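Local coordinates for SIS domain protein (Listeria monocytogenes str. 4b F2365, PDB 3FXA) that is a putative sugar-phosphate isomerase of the SIS family, probably binding phosphorylated sugars through its SIS domain, at residues Lys47-Gly52 with Asp94-Ile99. Sequence-based numbering, arbitrary orientation.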
loop_
_atom_site.group_PDB
_atom_site.type_symbol
_atom_site.label_atom_id
_atom_site.label_comp_id
_atom_site.label_asym_id
_atom_site.label_seq_id
_atom_site.Cartn_x
_atom_site.Cartn_y
_atom_site.Cartn_z
ATOM N N LYS A 47 -16.866 9.510 3.899
ATOM C CA LYS A 47 -16.154 8.233 3.846
ATOM C C LYS A 47 -15.576 7.892 5.191
ATOM O O LYS A 47 -15.514 8.725 6.083
ATOM C CB LYS A 47 -15.049 8.291 2.787
ATOM C CG LYS A 47 -13.962 9.314 3.068
ATOM C CD LYS A 47 -13.042 9.453 1.892
ATOM C CE LYS A 47 -12.044 10.551 2.124
ATOM N NZ LYS A 47 -12.655 11.898 2.369
ATOM N N ILE A 48 -15.147 6.635 5.309
ATOM C CA ILE A 48 -14.545 6.123 6.530
ATOM C C ILE A 48 -13.023 6.146 6.357
ATOM O O ILE A 48 -12.506 5.520 5.465
ATOM C CB ILE A 48 -15.029 4.698 6.826
ATOM C CG1 ILE A 48 -16.571 4.640 6.907
ATOM C CG2 ILE A 48 -14.415 4.194 8.132
ATOM C CD1 ILE A 48 -17.135 3.220 6.955
ATOM N N VAL A 49 -12.313 6.838 7.226
ATOM C CA VAL A 49 -10.841 6.909 7.143
ATOM C C VAL A 49 -10.347 6.065 8.317
ATOM O O VAL A 49 -10.705 6.340 9.450
ATOM C CB VAL A 49 -10.354 8.368 7.242
ATOM C CG1 VAL A 49 -8.860 8.428 7.095
ATOM C CG2 VAL A 49 -11.026 9.222 6.158
ATOM N N VAL A 50 -9.549 5.021 8.065
ATOM C CA VAL A 50 -9.079 4.135 9.154
ATOM C C VAL A 50 -7.559 4.213 9.261
ATOM O O VAL A 50 -6.878 4.108 8.244
ATOM C CB VAL A 50 -9.534 2.675 8.992
ATOM C CG1 VAL A 50 -9.425 1.875 10.337
ATOM C CG2 VAL A 50 -10.968 2.624 8.483
ATOM N N ALA A 51 -7.045 4.367 10.489
ATOM C CA ALA A 51 -5.597 4.417 10.752
ATOM C C ALA A 51 -5.155 3.411 11.815
ATOM O O ALA A 51 -5.839 3.201 12.811
ATOM C CB ALA A 51 -5.199 5.822 11.213
ATOM N N GLY A 52 -3.991 2.820 11.609
ATOM C CA GLY A 52 -3.385 1.898 12.556
ATOM C C GLY A 52 -1.942 1.670 12.147
ATOM O O GLY A 52 -1.574 1.946 10.982
ATOM N N ASP A 94 -16.665 12.939 7.417
ATOM C CA ASP A 94 -16.056 11.620 7.518
ATOM C C ASP A 94 -16.046 11.058 8.935
ATOM O O ASP A 94 -16.254 11.770 9.923
ATOM C CB ASP A 94 -14.606 11.652 7.006
ATOM C CG ASP A 94 -14.490 11.973 5.517
ATOM O OD1 ASP A 94 -15.486 11.929 4.778
ATOM O OD2 ASP A 94 -13.339 12.255 5.104
ATOM N N ILE A 95 -15.745 9.765 9.002
ATOM C CA ILE A 95 -15.587 9.043 10.249
ATOM C C ILE A 95 -14.145 8.566 10.309
ATOM O O ILE A 95 -13.740 7.826 9.419
ATOM C CB ILE A 95 -16.510 7.815 10.320
ATOM C CG1 ILE A 95 -17.998 8.228 10.165
ATOM C CG2 ILE A 95 -16.261 7.082 11.636
ATOM C CD1 ILE A 95 -19.000 7.073 10.161
ATOM N N LEU A 96 -13.374 9.042 11.294
ATOM C CA LEU A 96 -12.006 8.577 11.516
ATOM C C LEU A 96 -12.064 7.451 12.546
ATOM O O LEU A 96 -12.651 7.630 13.621
ATOM C CB LEU A 96 -11.089 9.716 11.986
ATOM C CG LEU A 96 -9.635 9.378 12.336
ATOM C CD1 LEU A 96 -8.856 8.865 11.110
ATOM C CD2 LEU A 96 -8.922 10.578 12.966
ATOM N N ILE A 97 -11.498 6.306 12.189
ATOM C CA ILE A 97 -11.401 5.147 13.064
ATOM C C ILE A 97 -9.922 4.934 13.363
ATOM O O ILE A 97 -9.114 4.684 12.446
ATOM C CB ILE A 97 -12.024 3.867 12.460
ATOM C CG1 ILE A 97 -13.479 4.121 12.035
ATOM C CG2 ILE A 97 -11.893 2.693 13.462
ATOM C CD1 ILE A 97 -14.250 2.861 11.533
ATOM N N LEU A 98 -9.559 5.076 14.640
ATOM C CA LEU A 98 -8.188 4.838 15.089
ATOM C C LEU A 98 -8.149 3.495 15.815
ATOM O O LEU A 98 -8.902 3.285 16.764
ATOM C CB LEU A 98 -7.710 5.959 15.991
ATOM C CG LEU A 98 -7.686 7.356 15.345
ATOM C CD1 LEU A 98 -7.159 8.375 16.348
ATOM C CD2 LEU A 98 -6.854 7.423 14.047
ATOM N N ILE A 99 -7.270 2.595 15.363
ATOM C CA ILE A 99 -7.134 1.235 15.940
ATOM C C ILE A 99 -5.793 1.148 16.656
ATOM O O ILE A 99 -4.725 1.234 16.030
ATOM C CB ILE A 99 -7.217 0.098 14.903
ATOM C CG1 ILE A 99 -8.501 0.199 14.082
ATOM C CG2 ILE A 99 -7.132 -1.294 15.617
ATOM C CD1 ILE A 99 -8.618 -0.797 12.952
#
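D94 grips K47 at two points where strands 48-51 and 95-99 begin to run side by side. Its OD2 takes the ammonium group in a salt bridge, K47 NZ to D94 OD2 2.8 Å, approached on the syn side and close to the carboxylate plane. OD1 receives the backbone amide of the same lysine, K47 N to D94 OD1 2.9 Å, but from well above that plane, 51° out of it. With chi1 at 63°, CG of K47 is tucked in over its own backbone, near both carboxylate oxygens; the extended chain then crosses the carboxylate at a slant, and a turn about the last CD-CE bond brings NZ to OD2. Both groups have further partners: V89 O accepts a bond from NZ, and Q91 N donates to OD2.

Beyond this pair the strands are parallel and in register, I48 beside I95 through A51 beside L98. The ladder opens with I95 N to K47 O at 3.1 Å and closes with I99 N to A51 O at 3.0 Å. V49 is bonded through both N and O, to I95 and I97, and its CG1 lies 4.0 Å from L96 CD1; on this same face A51 CB meets L98 CD2 at 3.7 Å. The other face carries I48, V50, I95 and I97, with I48 CG2 against I97 CD1 at 3.7 Å, and helices 31-43 and 55-69 cover it.

These are the first and third strands in sequence, neighbours at the centre of the SIS domain's parallel α/β sheet. Apolar side chains fill both faces, while the buried lysine and aspartate probably offset each other's charge, with V89 O and Q91 N sharing the polar load.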